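Local coordinates for quinoline 2-oxidoreductase medium subunit (Pseudomonas putida, PDB 1T3Q), which binds FAD and, as the flavoprotein subunit of a molybdenum hydroxylase that acts on quinoline, probably takes part in electron transfer through that flavin, at residues 67-73 against 167-173; 126-130 against 219-223; 24-30 against 47-53. All blocks are in the same frame, centred on the assembly; numbering follows the deposited sequence.

Contact 1 of 3, residues 67-73 against 167-173; sequences GILSVGA and VRVEIPI
Ile173 N gives its hydrogen to Gly67 O over 2.7 Å in a nearly straight bond (171°), fastening one end of an antiparallel pair formed by strands 68-72 and 165-172. From there the hydrogen-bonded pairs Leu69 with Ile171 and Val71 with Val169 each contribute two backbone bonds, and Ala73 N to Val167 O, at 2.9 Å, closes the other end, where Ala73 touches FAD, so the pairing holds that part of the pocket in place. Gly67 sits at positive phi, which a residue without a side chain tolerates easily, and the CG1 of Ile173 lies alongside its carbonyl.

The two faces differ in chemistry. Leu69, Val71, Val169 and Ile171 share the buried face, which is covered by helices 84-89 and 111-117; their branched side chains fill that core, with Leu69 CB 4.5 Å from Ile171 CB. On the other face Ser70 OG stands 3.3 Å from Arg168 CD, touching the aliphatic shaft of the arginine. Arg168 starts with CG between its backbone N and carbonyl carbon (chi1 62°) and then runs extended, which carries NE alongside Glu170. NE donates to Glu170 OE1 at 2.9 Å, the carboxylate oxygen lying in the guanidinium plane and being met on its anti side, tilted 24° out of the carboxylate plane. Tyr136, on the next strand, adds a cation-pi contact to Arg168.

This is two-faced sheet chemistry: apolar residues seal one side against the helices, while at the partly exposed side a salt bridge between alternate residues of one strand is likely to neutralise both charges and to limit the rotation of the guanidinium.

Contact 2 of 3, residues 126-130 against 219-223; sequences FLMAT and RAHQA
Helix 123-130, from the FAD-binding region, packs its last turn against residues 220-222, the lead-in to and start of edge strand 221-222 of the antiparallel sheet in the C-terminal region, a helix-on-sheet contact between the two halves of the subunit. Ala220 CB points at the helix and lies 3.6 Å from Phe126 CD1 and 4.4 Å from Ala129 CB; a methyl group suits this place because the two backbones can come close. The Phe126 ring is carried toward the sheet with CG anti to its backbone N (chi1 162°), and Phe180, Met194, Ala196 and Ala212 of that sheet also pack on it.

Thr130 OG1 donates to Phe126 O at 2.8 Å, and Thr130 N to the same oxygen at 3.1 Å, the two arriving from opposite faces of the carbonyl plane. That OG1 also stands 3.5 Å above the plane of the Phe126 ring, offset toward the rim. Gln222, bent at chi2 (-61°), brings OE1 back to within 3.4 Å of Thr130 OG1, close but not hydrogen-bonded, since the hydroxyl is directed to Phe126 O. With a valine in place of Thr130, Phe126 O would probably lose its second donor and Gln222 OE1 would face a methyl instead of a hydroxyl.

No hydrogen bond joins the two segments: Thr130 OG1 and N are both spent on Phe126 O inside the helix, and the segments meet by van der Waals packing, chiefly around the Ala220 methyl.

Contact 3 of 3, residues 24-30 against 47-53; sequences DPDARII and PSCLVDL. With FAD (flavin-adenine dinucleotide), chain R.
Ile30 and Leu50 form the apolar centre, with Ile30 CG2 4.1 Å from Leu50 CB, in the beta-alpha-beta unit made of strand 28-30, helix 36-41 and strand 49-52. With CG1 of Ile30 anti to its backbone N (chi1 -179°), CG2 is left over Asp52. Helix 36-41 covers this face through Leu36 and Leu37, and Leu71 of the small subunit packs on Leu50. Across the sheet, Ile29 and Val51 turn toward helix 14-23. Ile29 CG2 also meets Leu53 CD1 at 3.7 Å, and its CD1 reaches adenine atom C2A of FAD at 3.6 Å; branched aliphatic chains thus make both the core of the unit and a wall for the cofactor.

Between these faces runs the parallel backbone pairing: Arg28 N donates to Cys49 O nearly in line with its C=O bond, Val51 N to Arg28 O, and Ile30 N to Val51 O. Ile29 O, which points away from that pairing, accepts a hydrogen bond from the ribose hydroxyl O2B of FAD, modelled very short at 2.5 Å, so that its exact length is doubtful. Arg28 passes its methylenes over Pro47 at about a right angle, CD to CB 3.6 Å, and FAD O3B lies off the edge of its guanidinium, near its plane but too far for a hydrogen bond. Asp52 OD2 is held by Tyr8 and by Gln74 of the small subunit.

At the far edge, Asp24 opens a type I turn running to Ala27. Its OD2 accepts from Asp26 N at 3.0 Å, an Asx turn, while the short serine side chain reaches its other oxygen: Ser48 OG donates to Asp24 OD1 at 2.6 Å, on the syn side and 28° out of the carboxylate plane.

Contact 3 comes first along the chain and closes before contact 1 opens, whereas the segments of contacts 1 and 2 alternate, so their chain paths interlock. Contact 3 lies in the small parallel sheet and contact 1 in the five-stranded antiparallel sheet; their centres are about 25 Å apart, yet both contribute to the FAD pocket, Ile29, Ile30 and Leu53 from contact 3 and Ala73 from contact 1. Contact 2, its centre about 17 Å from that of contact 1, touches it where Met128 SD packs on Ile171 CD1 and Val169 CG1. Helix 123-130 therefore lies between the sheet of contact 1 and that of the C-terminal region, joining the N-terminal, FAD_PCMH-type part to the C-terminal sheet.

Contact 1 of 3, residues 67-73 against 167-173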
loop_
_atom_site.group_PDB
_atom_site.type_symbol
_atom_site.label_atom_id
_atom_site.label_comp_id
_atom_site.label_asym_id
_atom_site.label_seq_id
_atom_site.Cartn_x
_atom_site.Cartn_y
_atom_site.Cartn_z
ATOM N N GLY C 67 -23.858 11.479 62.353
ATOM C CA GLY C 67 -23.875 10.033 62.211
ATOM C C GLY C 67 -24.236 9.429 60.860
ATOM O O GLY C 67 -24.496 8.223 60.767
ATOM N N ILE C 68 -24.250 10.235 59.805
ATOM C CA ILE C 68 -24.575 9.680 58.491
ATOM C C ILE C 68 -23.692 10.178 57.347
ATOM O O ILE C 68 -23.418 11.371 57.215
ATOM C CB ILE C 68 -26.067 9.908 58.146
ATOM C CG1 ILE C 68 -26.229 10.455 56.731
ATOM C CG2 ILE C 68 -26.696 10.829 59.157
ATOM C CD1 ILE C 68 -27.678 10.652 56.349
ATOM N N LEU C 69 -23.253 9.233 56.522
ATOM C CA LEU C 69 -22.388 9.512 55.386
ATOM C C LEU C 69 -23.253 9.719 54.151
ATOM O O LEU C 69 -24.082 8.870 53.828
ATOM C CB LEU C 69 -21.449 8.325 55.168
ATOM C CG LEU C 69 -20.163 8.468 54.355
ATOM C CD1 LEU C 69 -19.976 7.175 53.583
ATOM C CD2 LEU C 69 -20.213 9.654 53.408
ATOM N N SER C 70 -23.076 10.856 53.485
ATOM C CA SER C 70 -23.833 11.160 52.278
ATOM C C SER C 70 -22.919 11.003 51.060
ATOM O O SER C 70 -21.889 11.674 50.950
ATOM C CB SER C 70 -24.386 12.590 52.341
ATOM O OG SER C 70 -25.143 12.893 51.178
ATOM N N VAL C 71 -23.291 10.100 50.155
ATOM C CA VAL C 71 -22.507 9.858 48.944
ATOM C C VAL C 71 -23.359 10.148 47.712
ATOM O O VAL C 71 -24.423 9.558 47.538
ATOM C CB VAL C 71 -22.015 8.393 48.876
ATOM C CG1 VAL C 71 -21.160 8.184 47.626
ATOM C CG2 VAL C 71 -21.223 8.053 50.124
ATOM N N GLY C 72 -22.886 11.064 46.872
ATOM C CA GLY C 72 -23.615 11.427 45.670
ATOM C C GLY C 72 -23.655 10.294 44.662
ATOM O O GLY C 72 -22.747 9.467 44.615
ATOM N N ALA C 73 -24.709 10.265 43.852
ATOM C CA ALA C 73 -24.886 9.221 42.847
ATOM C C ALA C 73 -23.747 9.113 41.833
ATOM O O ALA C 73 -23.472 8.023 41.324
ATOM C CB ALA C 73 -26.207 9.436 42.114
ATOM N N VAL C 167 -30.278 10.741 43.401
ATOM C CA VAL C 167 -29.374 11.850 43.663
ATOM C C VAL C 167 -28.231 11.523 44.607
ATOM O O VAL C 167 -27.084 11.896 44.364
ATOM C CB VAL C 167 -30.151 13.054 44.224
ATOM C CG1 VAL C 167 -29.185 14.157 44.639
ATOM C CG2 VAL C 167 -31.120 13.560 43.171
ATOM N N ARG C 168 -28.542 10.843 45.698
ATOM C CA ARG C 168 -27.515 10.490 46.661
ATOM C C ARG C 168 -27.983 9.352 47.539
ATOM O O ARG C 168 -29.159 8.996 47.550
ATOM C CB ARG C 168 -27.159 11.695 47.540
ATOM C CG ARG C 168 -28.317 12.207 48.383
ATOM C CD ARG C 168 -27.860 13.226 49.421
ATOM N NE ARG C 168 -28.973 13.636 50.273
ATOM C CZ ARG C 168 -29.977 14.405 49.866
ATOM N NH1 ARG C 168 -30.952 14.720 50.704
ATOM N NH2 ARG C 168 -29.998 14.876 48.626
ATOM N N VAL C 169 -27.034 8.775 48.261
ATOM C CA VAL C 169 -27.313 7.685 49.165
ATOM C C VAL C 169 -26.788 8.120 50.518
ATOM O O VAL C 169 -25.677 8.638 50.624
ATOM C CB VAL C 169 -26.582 6.398 48.746
ATOM C CG1 VAL C 169 -26.874 5.294 49.749
ATOM C CG2 VAL C 169 -27.014 5.986 47.350
ATOM N N GLU C 170 -27.601 7.935 51.547
ATOM C CA GLU C 170 -27.185 8.300 52.886
ATOM C C GLU C 170 -27.032 7.018 53.685
ATOM O O GLU C 170 -27.982 6.256 53.850
ATOM C CB GLU C 170 -28.204 9.257 53.516
ATOM C CG GLU C 170 -28.183 10.641 52.855
ATOM C CD GLU C 170 -29.036 11.684 53.565
ATOM O OE1 GLU C 170 -29.101 12.824 53.061
ATOM O OE2 GLU C 170 -29.637 11.374 54.616
ATOM N N ILE C 171 -25.812 6.776 54.148
ATOM C CA ILE C 171 -25.498 5.577 54.911
ATOM C C ILE C 171 -25.276 5.892 56.380
ATOM O O ILE C 171 -24.396 6.680 56.726
ATOM C CB ILE C 171 -24.214 4.902 54.388
ATOM C CG1 ILE C 171 -24.297 4.719 52.874
ATOM C CG2 ILE C 171 -24.018 3.556 55.073
ATOM C CD1 ILE C 171 -23.025 4.172 52.261
ATOM N N PRO C 172 -26.076 5.282 57.268
ATOM C CA PRO C 172 -25.911 5.532 58.701
ATOM C C PRO C 172 -24.571 4.955 59.136
ATOM O O PRO C 172 -24.247 3.818 58.794
ATOM C CB PRO C 172 -27.076 4.764 59.324
ATOM C CG PRO C 172 -28.101 4.739 58.236
ATOM C CD PRO C 172 -27.267 4.454 57.015
ATOM N N ILE C 173 -23.781 5.732 59.867
ATOM C CA ILE C 173 -22.497 5.233 60.335
ATOM C C ILE C 173 -22.803 4.021 61.214
ATOM O O ILE C 173 -23.428 4.142 62.268
ATOM C CB ILE C 173 -21.741 6.312 61.138
ATOM C CG1 ILE C 173 -21.408 7.488 60.213
ATOM C CG2 ILE C 173 -20.469 5.725 61.736
ATOM C CD1 ILE C 173 -20.703 8.640 60.894
#

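Contact 2 of 3, residues 126-130 against 219-223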
loop_
_atom_site.group_PDB
_atom_site.type_symbol
_atom_site.label_atom_id
_atom_site.label_comp_id
_atom_site.label_asym_id
_atom_site.label_seq_id
_atom_site.Cartn_x
_atom_site.Cartn_y
_atom_site.Cartn_z
ATOM N N PHE C 126 -26.518 -4.860 47.296
ATOM C CA PHE C 126 -26.514 -5.746 48.450
ATOM C C PHE C 126 -26.032 -5.030 49.705
ATOM O O PHE C 126 -26.645 -5.141 50.767
ATOM C CB PHE C 126 -25.605 -6.956 48.196
ATOM C CG PHE C 126 -25.200 -7.681 49.454
ATOM C CD1 PHE C 126 -26.109 -8.485 50.138
ATOM C CD2 PHE C 126 -23.921 -7.524 49.979
ATOM C CE1 PHE C 126 -25.749 -9.122 51.330
ATOM C CE2 PHE C 126 -23.550 -8.154 51.170
ATOM C CZ PHE C 126 -24.467 -8.954 51.847
ATOM N N LEU C 127 -24.927 -4.303 49.583
ATOM C CA LEU C 127 -24.352 -3.601 50.727
ATOM C C LEU C 127 -25.222 -2.470 51.267
ATOM O O LEU C 127 -25.445 -2.370 52.477
ATOM C CB LEU C 127 -22.972 -3.048 50.371
ATOM C CG LEU C 127 -22.204 -2.429 51.542
ATOM C CD1 LEU C 127 -21.901 -3.503 52.585
ATOM C CD2 LEU C 127 -20.914 -1.803 51.034
ATOM N N MET C 128 -25.707 -1.611 50.380
ATOM C CA MET C 128 -26.543 -0.498 50.818
ATOM C C MET C 128 -27.769 -0.986 51.584
ATOM O O MET C 128 -28.131 -0.414 52.612
ATOM C CB MET C 128 -26.969 0.352 49.620
ATOM C CG MET C 128 -25.813 1.048 48.919
ATOM S SD MET C 128 -24.804 2.064 50.034
ATOM C CE MET C 128 -23.399 0.962 50.353
ATOM N N ALA C 129 -28.403 -2.045 51.089
ATOM C CA ALA C 129 -29.579 -2.595 51.755
ATOM C C ALA C 129 -29.191 -3.118 53.127
ATOM O O ALA C 129 -29.868 -2.854 54.121
ATOM C CB ALA C 129 -30.185 -3.726 50.918
ATOM N N THR C 130 -28.085 -3.854 53.170
ATOM C CA THR C 130 -27.582 -4.441 54.400
ATOM C C THR C 130 -27.187 -3.393 55.441
ATOM O O THR C 130 -27.370 -3.599 56.643
ATOM C CB THR C 130 -26.371 -5.351 54.093
ATOM O OG1 THR C 130 -26.795 -6.422 53.240
ATOM C CG2 THR C 130 -25.793 -5.931 55.365
ATOM N N ARG C 219 -32.579 -10.521 45.645
ATOM C CA ARG C 219 -32.428 -9.402 46.570
ATOM C C ARG C 219 -31.589 -9.875 47.746
ATOM O O ARG C 219 -31.459 -11.077 47.976
ATOM C CB ARG C 219 -33.792 -8.939 47.087
ATOM C CG ARG C 219 -34.869 -8.831 46.019
ATOM C CD ARG C 219 -36.207 -8.483 46.641
ATOM N NE ARG C 219 -36.240 -7.105 47.118
ATOM C CZ ARG C 219 -37.231 -6.581 47.832
ATOM N NH1 ARG C 219 -37.172 -5.311 48.215
ATOM N NH2 ARG C 219 -38.273 -7.330 48.178
ATOM N N ALA C 220 -31.025 -8.932 48.491
ATOM C CA ALA C 220 -30.216 -9.282 49.648
ATOM C C ALA C 220 -31.073 -10.092 50.617
ATOM O O ALA C 220 -32.271 -9.842 50.765
ATOM C CB ALA C 220 -29.707 -8.024 50.333
ATOM N N HIS C 221 -30.459 -11.074 51.264
ATOM C CA HIS C 221 -31.176 -11.896 52.221
ATOM C C HIS C 221 -30.677 -11.607 53.622
ATOM O O HIS C 221 -29.530 -11.909 53.955
ATOM C CB HIS C 221 -30.984 -13.382 51.924
ATOM C CG HIS C 221 -31.580 -14.282 52.961
ATOM N ND1 HIS C 221 -30.817 -15.112 53.756
ATOM C CD2 HIS C 221 -32.863 -14.463 53.351
ATOM C CE1 HIS C 221 -31.605 -15.765 54.590
ATOM N NE2 HIS C 221 -32.852 -15.390 54.365
ATOM N N GLN C 222 -31.535 -11.005 54.434
ATOM C CA GLN C 222 -31.178 -10.710 55.812
ATOM C C GLN C 222 -31.549 -11.978 56.572
ATOM O O GLN C 222 -32.733 -12.291 56.749
ATOM C CB GLN C 222 -31.972 -9.499 56.313
ATOM C CG GLN C 222 -31.806 -8.262 55.429
ATOM C CD GLN C 222 -30.361 -7.773 55.337
ATOM O OE1 GLN C 222 -29.959 -7.185 54.331
ATOM N NE2 GLN C 222 -29.583 -8.006 56.390
ATOM N N ALA C 223 -30.524 -12.721 56.984
ATOM C CA ALA C 223 -30.701 -13.987 57.687
ATOM C C ALA C 223 -31.105 -13.816 59.142
ATOM O O ALA C 223 -30.292 -14.008 60.052
ATOM C CB ALA C 223 -29.419 -14.813 57.597
#

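Contact 3 of 3, residues 24-30 against 47-53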
loop_
_atom_site.group_PDB
_atom_site.type_symbol
_atom_site.label_atom_id
_atom_site.label_comp_id
_atom_site.label_asym_id
_atom_site.label_seq_id
_atom_site.Cartn_x
_atom_site.Cartn_y
_atom_site.Cartn_z
ATOM N N ASP C 24 -38.943 13.328 27.145
ATOM C CA ASP C 24 -38.695 12.212 26.229
ATOM C C ASP C 24 -38.624 10.887 26.986
ATOM O O ASP C 24 -37.591 10.543 27.560
ATOM C CB ASP C 24 -37.387 12.441 25.467
ATOM C CG ASP C 24 -37.089 11.337 24.471
ATOM O OD1 ASP C 24 -36.043 11.425 23.794
ATOM O OD2 ASP C 24 -37.895 10.385 24.364
ATOM N N PRO C 25 -39.728 10.125 26.988
ATOM C CA PRO C 25 -39.858 8.829 27.660
ATOM C C PRO C 25 -38.849 7.765 27.235
ATOM O O PRO C 25 -38.595 6.818 27.977
ATOM C CB PRO C 25 -41.290 8.418 27.329
ATOM C CG PRO C 25 -41.992 9.732 27.220
ATOM C CD PRO C 25 -41.017 10.525 26.398
ATOM N N ASP C 26 -38.285 7.915 26.044
ATOM C CA ASP C 26 -37.316 6.947 25.542
ATOM C C ASP C 26 -35.879 7.337 25.874
ATOM O O ASP C 26 -34.937 6.607 25.551
ATOM C CB ASP C 26 -37.481 6.794 24.034
ATOM C CG ASP C 26 -38.811 6.169 23.659
ATOM O OD1 ASP C 26 -39.282 6.416 22.533
ATOM O OD2 ASP C 26 -39.379 5.424 24.486
ATOM N N ALA C 27 -35.711 8.488 26.513
ATOM C CA ALA C 27 -34.381 8.947 26.886
ATOM C C ALA C 27 -33.923 8.148 28.095
ATOM O O ALA C 27 -34.733 7.723 28.918
ATOM C CB ALA C 27 -34.406 10.435 27.219
ATOM N N ARG C 28 -32.620 7.927 28.193
ATOM C CA ARG C 28 -32.081 7.182 29.310
ATOM C C ARG C 28 -30.862 7.902 29.852
ATOM O O ARG C 28 -30.144 8.578 29.115
ATOM C CB ARG C 28 -31.734 5.757 28.873
ATOM C CG ARG C 28 -32.937 5.030 28.278
ATOM C CD ARG C 28 -32.660 3.570 27.942
ATOM N NE ARG C 28 -32.492 2.746 29.136
ATOM C CZ ARG C 28 -32.999 1.524 29.278
ATOM N NH1 ARG C 28 -32.793 0.849 30.399
ATOM N NH2 ARG C 28 -33.724 0.983 28.307
ATOM N N ILE C 29 -30.657 7.768 31.153
ATOM C CA ILE C 29 -29.534 8.395 31.824
ATOM C C ILE C 29 -28.254 7.597 31.616
ATOM O O ILE C 29 -28.291 6.375 31.498
ATOM C CB ILE C 29 -29.783 8.461 33.351
ATOM C CG1 ILE C 29 -30.879 9.483 33.665
ATOM C CG2 ILE C 29 -28.479 8.786 34.089
ATOM C CD1 ILE C 29 -31.405 9.373 35.092
ATOM N N ILE C 30 -27.125 8.296 31.537
ATOM C CA ILE C 30 -25.845 7.615 31.458
ATOM C C ILE C 30 -24.950 8.274 32.500
ATOM O O ILE C 30 -24.901 9.500 32.606
ATOM C CB ILE C 30 -25.155 7.696 30.062
ATOM C CG1 ILE C 30 -23.837 6.905 30.124
ATOM C CG2 ILE C 30 -24.872 9.139 29.667
ATOM C CD1 ILE C 30 -23.071 6.821 28.808
ATOM N N PRO C 47 -32.264 3.487 23.479
ATOM C CA PRO C 47 -32.628 4.834 23.923
ATOM C C PRO C 47 -32.653 5.810 22.758
ATOM O O PRO C 47 -31.952 5.626 21.765
ATOM C CB PRO C 47 -31.534 5.168 24.929
ATOM C CG PRO C 47 -30.332 4.462 24.346
ATOM C CD PRO C 47 -30.915 3.117 23.948
ATOM N N SER C 48 -33.466 6.850 22.878
ATOM C CA SER C 48 -33.551 7.854 21.833
ATOM C C SER C 48 -32.443 8.862 22.091
ATOM O O SER C 48 -31.865 9.430 21.164
ATOM C CB SER C 48 -34.904 8.563 21.905
ATOM O OG SER C 48 -35.097 9.107 23.198
ATOM N N CYS C 49 -32.144 9.058 23.371
ATOM C CA CYS C 49 -31.145 10.025 23.789
ATOM C C CYS C 49 -30.532 9.615 25.122
ATOM O O CYS C 49 -31.212 9.060 25.980
ATOM C CB CYS C 49 -31.817 11.398 23.929
ATOM S SG CYS C 49 -30.831 12.695 24.737
ATOM N N LEU C 50 -29.239 9.864 25.284
ATOM C CA LEU C 50 -28.585 9.548 26.545
ATOM C C LEU C 50 -28.327 10.866 27.251
ATOM O O LEU C 50 -27.750 11.789 26.676
ATOM C CB LEU C 50 -27.268 8.802 26.324
ATOM C CG LEU C 50 -27.393 7.368 25.794
ATOM C CD1 LEU C 50 -26.027 6.699 25.831
ATOM C CD2 LEU C 50 -28.389 6.584 26.641
ATOM N N VAL C 51 -28.768 10.948 28.498
ATOM C CA VAL C 51 -28.608 12.152 29.291
ATOM C C VAL C 51 -27.538 11.915 30.343
ATOM O O VAL C 51 -27.770 11.222 31.338
ATOM C CB VAL C 51 -29.927 12.528 29.984
ATOM C CG1 VAL C 51 -29.772 13.864 30.701
ATOM C CG2 VAL C 51 -31.054 12.585 28.948
ATOM N N ASP C 52 -26.375 12.507 30.107
ATOM C CA ASP C 52 -25.217 12.383 30.984
ATOM C C ASP C 52 -25.385 13.246 32.233
ATOM O O ASP C 52 -25.921 14.356 32.161
ATOM C CB ASP C 52 -23.956 12.825 30.223
ATOM C CG ASP C 52 -22.680 12.193 30.767
ATOM O OD1 ASP C 52 -22.617 11.911 31.981
ATOM O OD2 ASP C 52 -21.734 11.994 29.976
ATOM N N LEU C 53 -24.923 12.739 33.371
ATOM C CA LEU C 53 -25.009 13.471 34.630
ATOM C C LEU C 53 -23.657 14.082 34.997
ATOM O O LEU C 53 -23.497 14.626 36.089
ATOM C CB LEU C 53 -25.463 12.534 35.758
ATOM C CG LEU C 53 -26.789 11.795 35.560
ATOM C CD1 LEU C 53 -27.046 10.891 36.751
ATOM C CD2 LEU C 53 -27.928 12.794 35.393
HETATM P PA FAD R . -24.224 3.353 33.807
HETATM O O1A FAD R . -23.777 2.122 33.102
HETATM O O2A FAD R . -24.149 4.532 33.175
HETATM O O5B FAD R . -25.702 3.013 33.887
HETATM C C5B FAD R . -26.321 2.105 34.854
HETATM C C4B FAD R . -27.898 2.155 34.678
HETATM O O4B FAD R . -28.397 3.071 35.732
HETATM C C3B FAD R . -28.527 2.698 33.348
HETATM O O3B FAD R . -29.743 2.077 33.058
HETATM C C2B FAD R . -28.647 4.223 33.649
HETATM O O2B FAD R . -29.670 4.837 32.906
HETATM C C1B FAD R . -29.049 4.222 35.095
HETATM N N9A FAD R . -28.549 5.350 35.880
HETATM C C8A FAD R . -27.232 5.698 36.100
HETATM N N7A FAD R . -27.089 6.636 37.034
HETATM C C5A FAD R . -28.371 6.931 37.433
HETATM C C6A FAD R . -28.917 7.872 38.462
HETATM N N6A FAD R . -28.183 8.677 39.189
HETATM N N1A FAD R . -30.301 7.868 38.582
HETATM C C2A FAD R . -31.112 7.045 37.831
HETATM N N3A FAD R . -30.706 6.165 36.871
HETATM C C4A FAD R . -29.331 6.181 36.664
HETATM N N1 FAD R . -20.380 -4.310 39.207
HETATM C C2 FAD R . -20.355 -4.919 40.396
HETATM O O2 FAD R . -21.209 -4.734 41.227
HETATM N N3 FAD R . -19.424 -5.976 40.676
HETATM C C4 FAD R . -18.564 -6.476 39.701
HETATM O O4 FAD R . -17.827 -7.394 39.982
HETATM C C4X FAD R . -18.636 -5.872 38.367
HETATM N N5 FAD R . -17.820 -6.317 37.356
HETATM C C5X FAD R . -17.850 -5.646 36.147
HETATM C C6 FAD R . -16.996 -6.127 35.102
HETATM C C7 FAD R . -16.957 -5.510 33.851
HETATM C C7M FAD R . -16.061 -6.080 32.773
HETATM C C8 FAD R . -17.793 -4.313 33.593
HETATM C C8M FAD R . -17.796 -3.593 32.265
HETATM C C9 FAD R . -18.628 -3.810 34.626
HETATM C C9A FAD R . -18.677 -4.471 35.895
HETATM N N10 FAD R . -19.526 -4.037 37.007
HETATM C C10 FAD R . -19.551 -4.717 38.187
HETATM C "C1'" FAD R . -20.506 -2.947 36.754
HETATM C "C2'" FAD R . -20.061 -1.577 37.341
HETATM O "O2'" FAD R . -20.202 -1.600 38.765
HETATM C "C3'" FAD R . -20.969 -0.529 36.690
HETATM O "O3'" FAD R . -20.217 0.693 36.678
HETATM C "C4'" FAD R . -22.301 -0.304 37.453
HETATM O "O4'" FAD R . -23.064 -1.511 37.535
HETATM C "C5'" FAD R . -23.077 0.722 36.675
HETATM O "O5'" FAD R . -22.628 2.147 37.098
HETATM P P FAD R . -22.363 3.174 36.030
HETATM O O1P FAD R . -22.009 4.457 36.789
HETATM O O2P FAD R . -21.466 2.746 35.060
HETATM O O3P FAD R . -23.637 3.420 35.333
#